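Local coordinates for Lin1944 protein (Listeria innocua, PDB 3D7L) that is of unknown function but belongs to the short-chain dehydrogenase/reductase family and so is probably an oxidoreductase, at residues Val59-Ser64 with Lys107-Leu112; Leu99-Leu104 with Glu145-Ile150. All coordinates share one frame; numbering follows the deposited sequence.

How the contacts relate
The two contacts lie side by side, their centres about 9 Å apart, in one Rossmann-like domain. Contact 1 pairs two neighbouring strands of the central parallel sheet; contact 2 joins the chain leading into the second of those strands, at the end of helix 79-100, to the turn that leads into strand 151-157. Backbone bonds probably tie them together, Lys107 N to Arg148 O at 2.8 Å and Val59 N to Ser103 O at 2.9 Å. Leu104 of contact 2 also packs on Phe110 of contact 1, CD1 to CE2 at 3.6 Å. Contact 2 is at the N-terminal ends of these strands, whereas Rossmann folds usually bind their nucleotide at the strands' C-terminal ends.

Contact 1. Residues Val59-Ser64 with Lys107-Leu112; sequences VDAIVS and KGSFTL
Ser64 N gives its hydrogen to Thr111 O over 2.8 Å, almost straight (178° at the hydrogen). The ladder runs back through Thr111 N to Ile62 O (2.9 Å), Ile62 N to Ser109 O (3.0 Å) and Ser109 N to Asp60 O (3.1 Å), with the strand axes 4.8 Å apart and 1° from parallel. On one face Ile62 and Phe110 run alongside each other from adjacent strands, extending in the same direction. With CG1 beside its own backbone N (chi1 -65°), Ile62 sets CD1 3.7 Å from Phe110 CE1. Branched Ile62 and broad Phe110 suit a face covered by helix 79-100. The other face carries smaller, partly polar side chains: Ala61 and Val63 pack against helix 179-191, and a water 2.6 Å from both Ser109 OG and Thr111 OG1 donates a weak bond to Ile62 O. A second water joins Ser109 OG to Asp60 O, weakly at the latter. Thr111 OG1 also bonds Ser189 of that helix. Gly108, with no side chain, lets its CA come within 3.0 Å of Asp60 O. The pair forms the middle of a Rossmann-fold parallel sheet, linked by a right-handed beta-alpha-beta crossover through helix 79-100.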
ATOM      1  N   VAL D  59       2.930 -24.745  11.116  1.00 29.54           N
ATOM      2  CA  VAL D  59       4.354 -24.406  10.933  1.00 28.76           C
ATOM      3  C   VAL D  59       4.863 -23.334  11.907  1.00 28.67           C
ATOM      4  O   VAL D  59       4.092 -22.727  12.666  1.00 28.36           O
ATOM      5  CB  VAL D  59       4.697 -24.035   9.452  1.00 29.21           C
ATOM      6  CG1 VAL D  59       4.485 -25.240   8.562  1.00 28.13           C
ATOM      7  CG2 VAL D  59       3.876 -22.847   8.968  1.00 25.78           C
ATOM      8  N   ASP D  60       6.178 -23.136  11.903  1.00 28.49           N
ATOM      9  CA  ASP D  60       6.809 -22.145  12.763  1.00 27.85           C
ATOM     10  C   ASP D  60       7.001 -20.824  12.040  1.00 27.10           C
ATOM     11  O   ASP D  60       7.043 -19.773  12.675  1.00 27.29           O
ATOM     12  CB  ASP D  60       8.152 -22.657  13.260  1.00 27.91           C
ATOM     13  CG  ASP D  60       8.005 -23.900  14.079  1.00 29.77           C
ATOM     14  OD1 ASP D  60       8.417 -24.976  13.600  1.00 31.92           O
ATOM     15  OD2 ASP D  60       7.415 -23.811  15.176  1.00 31.40           O
ATOM     16  N   ALA D  61       7.113 -20.866  10.720  1.00 26.35           N
ATOM     17  CA  ALA D  61       7.326 -19.629   9.942  1.00 25.42           C
ATOM     18  C   ALA D  61       6.678 -19.741   8.589  1.00 25.32           C
ATOM     19  O   ALA D  61       6.698 -20.805   7.976  1.00 26.37           O
ATOM     20  CB  ALA D  61       8.807 -19.327   9.772  1.00 24.14           C
ATOM     21  N   ILE D  62       6.131 -18.624   8.124  1.00 25.57           N
ATOM     22  CA  ILE D  62       5.579 -18.510   6.788  1.00 25.15           C
ATOM     23  C   ILE D  62       6.321 -17.334   6.157  1.00 25.74           C
ATOM     24  O   ILE D  62       6.339 -16.214   6.699  1.00 25.78           O
ATOM     25  CB  ILE D  62       4.049 -18.254   6.803  1.00 25.60           C
ATOM     26  CG1 ILE D  62       3.294 -19.464   7.387  1.00 24.67           C
ATOM     27  CG2 ILE D  62       3.546 -17.893   5.382  1.00 24.09           C
ATOM     28  CD1 ILE D  62       1.829 -19.191   7.677  1.00 24.04           C
ATOM     29  N   VAL D  63       6.952 -17.633   5.026  1.00 25.99           N
ATOM     30  CA  VAL D  63       7.840 -16.752   4.320  1.00 26.09           C
ATOM     31  C   VAL D  63       7.305 -16.603   2.913  1.00 27.05           C
ATOM     32  O   VAL D  63       7.171 -17.567   2.184  1.00 27.38           O
ATOM     33  CB  VAL D  63       9.249 -17.326   4.201  1.00 26.13           C
ATOM     34  CG1 VAL D  63      10.148 -16.349   3.471  1.00 25.38           C
ATOM     35  CG2 VAL D  63       9.835 -17.684   5.576  1.00 26.46           C
ATOM     36  N   SER D  64       7.040 -15.366   2.527  1.00 28.35           N
ATOM     37  CA  SER D  64       6.575 -15.073   1.188  1.00 29.37           C
ATOM     38  C   SER D  64       7.688 -14.358   0.453  1.00 29.22           C
ATOM     39  O   SER D  64       8.065 -13.236   0.838  1.00 29.49           O
ATOM     40  CB  SER D  64       5.335 -14.180   1.249  1.00 29.27           C
ATOM     41  OG  SER D  64       5.033 -13.618  -0.027  1.00 33.26           O
ATOM     42  N   LYS D 107       4.636 -18.158  18.956  1.00 29.62           N
ATOM     43  CA  LYS D 107       5.941 -17.501  18.750  1.00 29.68           C
ATOM     44  C   LYS D 107       6.470 -17.634  17.315  1.00 28.34           C
ATOM     45  O   LYS D 107       7.640 -17.372  17.066  1.00 28.38           O
ATOM     46  CB  LYS D 107       7.002 -18.032  19.738  1.00 30.39           C
ATOM     47  CG  LYS D 107       6.549 -18.191  21.201  1.00 34.18           C
ATOM     48  CD  LYS D 107       7.270 -17.257  22.156  1.00 39.48           C
ATOM     49  CE  LYS D 107       6.525 -15.913  22.268  1.00 42.60           C
ATOM     50  NZ  LYS D 107       7.444 -14.749  22.510  1.00 42.99           N
ATOM     51  N   GLY D 108       5.616 -18.063  16.386  1.00 27.45           N
ATOM     52  CA  GLY D 108       5.961 -18.179  14.969  1.00 26.76           C
ATOM     53  C   GLY D 108       6.085 -16.794  14.348  1.00 26.77           C
ATOM     54  O   GLY D 108       5.932 -15.787  15.047  1.00 27.37           O
ATOM     55  N   SER D 109       6.383 -16.729  13.052  1.00 26.52           N
ATOM     56  CA  SER D 109       6.528 -15.438  12.355  1.00 26.68           C
ATOM     57  C   SER D 109       6.050 -15.481  10.913  1.00 26.61           C
ATOM     58  O   SER D 109       6.053 -16.549  10.304  1.00 26.35           O
ATOM     59  CB  SER D 109       7.996 -14.989  12.355  1.00 26.28           C
ATOM     60  OG  SER D 109       8.771 -15.811  11.498  1.00 26.95           O
ATOM     61  N   PHE D 110       5.657 -14.306  10.383  1.00 26.86           N
ATOM     62  CA  PHE D 110       5.480 -14.072   8.943  1.00 26.26           C
ATOM     63  C   PHE D 110       6.641 -13.220   8.417  1.00 26.10           C
ATOM     64  O   PHE D 110       7.065 -12.287   9.084  1.00 27.34           O
ATOM     65  CB  PHE D 110       4.192 -13.283   8.658  1.00 26.37           C
ATOM     66  CG  PHE D 110       2.932 -14.037   8.904  1.00 26.77           C
ATOM     67  CD1 PHE D 110       2.426 -14.909   7.949  1.00 25.45           C
ATOM     68  CD2 PHE D 110       2.217 -13.853  10.088  1.00 27.00           C
ATOM     69  CE1 PHE D 110       1.243 -15.609   8.163  1.00 23.82           C
ATOM     70  CE2 PHE D 110       1.016 -14.560  10.304  1.00 26.23           C
ATOM     71  CZ  PHE D 110       0.537 -15.415   9.331  1.00 26.28           C
ATOM     72  N   THR D 111       7.141 -13.517   7.218  1.00 25.40           N
ATOM     73  CA  THR D 111       8.065 -12.598   6.540  1.00 24.87           C
ATOM     74  C   THR D 111       7.547 -12.334   5.129  1.00 25.77           C
ATOM     75  O   THR D 111       7.318 -13.275   4.375  1.00 26.83           O
ATOM     76  CB  THR D 111       9.479 -13.125   6.471  1.00 23.89           C
ATOM     77  OG1 THR D 111       9.868 -13.580   7.760  1.00 23.69           O
ATOM     78  CG2 THR D 111      10.447 -12.059   5.985  1.00 22.96           C
ATOM     79  N   LEU D 112       7.370 -11.056   4.779  1.00 26.64           N
ATOM     80  CA  LEU D 112       6.796 -10.687   3.471  1.00 27.88           C
ATOM     81  C   LEU D 112       7.807  -9.934   2.615  1.00 27.93           C
ATOM     82  O   LEU D 112       8.719  -9.327   3.151  1.00 27.64           O
ATOM     83  CB  LEU D 112       5.540  -9.842   3.683  1.00 26.58           C
ATOM     84  CG  LEU D 112       4.154 -10.482   3.815  1.00 30.34           C
ATOM     85  CD1 LEU D 112       4.096 -11.961   4.296  1.00 28.79           C
ATOM     86  CD2 LEU D 112       3.178  -9.556   4.617  1.00 30.09           C
TER
HETATM   87  O   HOH W   1       9.811 -17.803  13.064  1.00 26.81           O
HETATM   88  O   HOH W   2       8.793 -15.710   8.852  1.00 19.66           O

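Contact 2. Residues Leu99-Leu104 with Glu145-Ile150; sequences LGIDSL and EMPRGI
Arg148 reaches across to Leu104 with two hydrogen bonds to a single backbone oxygen: NH2 meets Leu104 O at 2.9 Å and NH1 at 3.0 Å, end-on, the oxygen near the guanidinium plane. The bonds are bent, 146° and 142° at the hydrogens, as expected when two N-H groups converge on one acceptor. A bend at chi3 (-73°) turns the guanidinium toward that carbonyl. Lys58 NZ also donates to Leu104 O, and Asp106 forms a salt bridge with Arg148 NH2. Asp102 is joined more loosely: a water gives a hydrogen to its OD1 and accepts one from Arg148 NH1, 2.9 Å from each.

The apolar contacts lie beside this grip. Ile101 uses both branches, CG2 3.6 Å from CG of Pro147, the two side chains crossing at about a right angle, and CG1 4.1 Å from SE of selenomethionine Met146. Leu104 CD1 packs on Ile150 CG2 at 3.7 Å, and Ile150 CD1 lies 3.5 Å above one guanidinium face, displaced toward its rim. Branched, buried Ile101, Leu104 and Ile150 fill the inner side, while Met146 and Pro147 also meet Leu74 and Thr75 of the second subunit. The Pro147-Ile150 type I' turn has positive phi at both central residues, Arg148 and Gly149, which glycine accepts easily. Two helix-to-strand connections, 99-104 and 145-150, thus meet at the N-terminal ends of the Rossmann fold's parallel strands.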
ATOM      1  N   LEU D  99      -5.118 -15.323   6.155  1.00 26.14           N
ATOM      2  CA  LEU D  99      -5.576 -16.730   6.165  1.00 26.23           C
ATOM      3  C   LEU D  99      -4.627 -17.721   6.883  1.00 26.48           C
ATOM      4  O   LEU D  99      -5.011 -18.858   7.147  1.00 25.88           O
ATOM      5  CB  LEU D  99      -5.905 -17.200   4.744  1.00 25.71           C
ATOM      6  CG  LEU D  99      -6.977 -16.372   4.015  1.00 26.36           C
ATOM      7  CD1 LEU D  99      -6.972 -16.595   2.511  1.00 25.23           C
ATOM      8  CD2 LEU D  99      -8.385 -16.578   4.582  1.00 25.30           C
ATOM      9  N   GLY D 100      -3.418 -17.267   7.217  1.00 26.97           N
ATOM     10  CA  GLY D 100      -2.362 -18.109   7.785  1.00 27.37           C
ATOM     11  C   GLY D 100      -2.027 -18.028   9.278  1.00 28.72           C
ATOM     12  O   GLY D 100      -1.248 -18.856   9.774  1.00 28.27           O
ATOM     13  N   ILE D 101      -2.606 -17.064  10.006  1.00 29.16           N
ATOM     14  CA  ILE D 101      -2.315 -16.918  11.449  1.00 30.65           C
ATOM     15  C   ILE D 101      -2.606 -18.209  12.223  1.00 30.91           C
ATOM     16  O   ILE D 101      -1.838 -18.613  13.110  1.00 30.13           O
ATOM     17  CB  ILE D 101      -3.051 -15.691  12.081  1.00 30.97           C
ATOM     18  CG1 ILE D 101      -2.611 -14.383  11.415  1.00 30.16           C
ATOM     19  CG2 ILE D 101      -2.782 -15.595  13.584  1.00 31.51           C
ATOM     20  CD1 ILE D 101      -3.568 -13.197  11.653  1.00 31.17           C
ATOM     21  N   ASP D 102      -3.693 -18.874  11.837  1.00 31.91           N
ATOM     22  CA  ASP D 102      -4.141 -20.099  12.477  1.00 33.14           C
ATOM     23  C   ASP D 102      -3.209 -21.282  12.170  1.00 32.84           C
ATOM     24  O   ASP D 102      -3.242 -22.296  12.862  1.00 33.21           O
ATOM     25  CB  ASP D 102      -5.600 -20.416  12.087  1.00 34.33           C
ATOM     26  CG  ASP D 102      -6.625 -19.724  12.998  1.00 37.57           C
ATOM     27  OD1 ASP D 102      -6.281 -19.400  14.157  1.00 42.62           O
ATOM     28  OD2 ASP D 102      -7.793 -19.521  12.578  1.00 41.48           O
ATOM     29  N   SER D 103      -2.357 -21.122  11.157  1.00 32.16           N
ATOM     30  CA  SER D 103      -1.365 -22.131  10.815  1.00 31.54           C
ATOM     31  C   SER D 103      -0.025 -21.944  11.505  1.00 31.28           C
ATOM     32  O   SER D 103       0.858 -22.774  11.337  1.00 30.88           O
ATOM     33  CB  SER D 103      -1.141 -22.176   9.306  1.00 31.29           C
ATOM     34  OG  SER D 103      -2.285 -22.714   8.674  1.00 31.76           O
ATOM     35  N   LEU D 104       0.142 -20.859  12.257  1.00 30.10           N
ATOM     36  CA  LEU D 104       1.416 -20.646  12.918  1.00 29.62           C
ATOM     37  C   LEU D 104       1.423 -21.157  14.336  1.00 29.68           C
ATOM     38  O   LEU D 104       0.468 -20.949  15.097  1.00 29.23           O
ATOM     39  CB  LEU D 104       1.827 -19.172  12.914  1.00 29.65           C
ATOM     40  CG  LEU D 104       2.480 -18.621  11.651  1.00 28.48           C
ATOM     41  CD1 LEU D 104       2.820 -17.193  11.933  1.00 22.72           C
ATOM     42  CD2 LEU D 104       3.752 -19.430  11.258  1.00 26.82           C
ATOM     43  N   GLU D 145      -1.069  -6.522  16.697  1.00 26.65           N
ATOM     44  CA  GLU D 145      -2.271  -7.317  16.949  1.00 27.57           C
ATOM     45  C   GLU D 145      -2.056  -8.833  16.875  1.00 27.54           C
ATOM     46  O   GLU D 145      -3.009  -9.595  16.977  1.00 27.55           O
ATOM     47  CB  GLU D 145      -3.396  -6.922  15.982  1.00 28.16           C
ATOM     48  CG  GLU D 145      -4.024  -5.560  16.289  1.00 29.24           C
ATOM     49  CD  GLU D 145      -5.273  -5.323  15.461  1.00 31.51           C
ATOM     50  OE1 GLU D 145      -5.195  -4.545  14.465  1.00 30.52           O
ATOM     51  OE2 GLU D 145      -6.311  -5.944  15.797  1.00 29.72           O
HETATM   52  N   MSE D 146      -0.817  -9.274  16.694  1.00 27.37           N
HETATM   53  CA  MSE D 146      -0.574 -10.712  16.519  1.00 27.79           C
HETATM   54  C   MSE D 146      -0.854 -11.474  17.796  1.00 26.99           C
HETATM   55  O   MSE D 146      -0.477 -11.021  18.870  1.00 27.23           O
HETATM   56  CB  MSE D 146       0.836 -10.980  15.989  1.00 27.31           C
HETATM   57  CG  MSE D 146       0.978 -10.574  14.514  1.00 29.58           C
HETATM   58 SE   MSE D 146       0.049 -11.845  13.295  0.60 31.05          SE
HETATM   59  CE  MSE D 146       0.109 -10.845  11.645  1.00 30.60           C
ATOM     60  N   PRO D 147      -1.572 -12.605  17.690  1.00 27.13           N
ATOM     61  CA  PRO D 147      -1.816 -13.434  18.876  1.00 27.26           C
ATOM     62  C   PRO D 147      -0.657 -14.382  19.136  1.00 27.69           C
ATOM     63  O   PRO D 147       0.159 -14.595  18.231  1.00 27.11           O
ATOM     64  CB  PRO D 147      -3.062 -14.237  18.498  1.00 27.10           C
ATOM     65  CG  PRO D 147      -3.017 -14.339  16.981  1.00 27.41           C
ATOM     66  CD  PRO D 147      -2.197 -13.169  16.469  1.00 27.25           C
ATOM     67  N   ARG D 148      -0.578 -14.912  20.368  1.00 27.78           N
ATOM     68  CA  ARG D 148       0.338 -16.017  20.710  1.00 28.21           C
ATOM     69  C   ARG D 148       1.850 -15.782  20.407  1.00 27.90           C
ATOM     70  O   ARG D 148       2.614 -16.721  20.150  1.00 27.49           O
ATOM     71  CB  ARG D 148      -0.170 -17.321  20.077  1.00 28.43           C
ATOM     72  CG  ARG D 148      -1.635 -17.647  20.410  1.00 27.56           C
ATOM     73  CD  ARG D 148      -2.110 -18.924  19.730  1.00 28.40           C
ATOM     74  NE  ARG D 148      -2.329 -18.820  18.273  1.00 26.98           N
ATOM     75  CZ  ARG D 148      -1.494 -19.306  17.355  1.00 26.33           C
ATOM     76  NH1 ARG D 148      -1.798 -19.202  16.065  1.00 23.87           N
ATOM     77  NH2 ARG D 148      -0.347 -19.914  17.724  1.00 25.73           N
ATOM     78  N   GLY D 149       2.260 -14.522  20.475  1.00 28.09           N
ATOM     79  CA  GLY D 149       3.678 -14.114  20.359  1.00 28.26           C
ATOM     80  C   GLY D 149       4.209 -14.112  18.934  1.00 28.01           C
ATOM     81  O   GLY D 149       5.417 -14.009  18.707  1.00 28.41           O
ATOM     82  N   ILE D 150       3.300 -14.206  17.978  1.00 27.62           N
ATOM     83  CA  ILE D 150       3.650 -14.265  16.576  1.00 28.24           C
ATOM     84  C   ILE D 150       4.258 -12.947  16.095  1.00 28.23           C
ATOM     85  O   ILE D 150       3.808 -11.869  16.490  1.00 28.89           O
ATOM     86  CB  ILE D 150       2.434 -14.668  15.733  1.00 27.94           C
ATOM     87  CG1 ILE D 150       2.145 -16.179  15.908  1.00 27.85           C
ATOM     88  CG2 ILE D 150       2.665 -14.345  14.273  1.00 29.44           C
ATOM     89  CD1 ILE D 150       0.680 -16.589  15.693  1.00 24.22           C
TER
HETATM   90  O   HOH W   3      -4.450 -18.062  15.889  1.00 33.45           O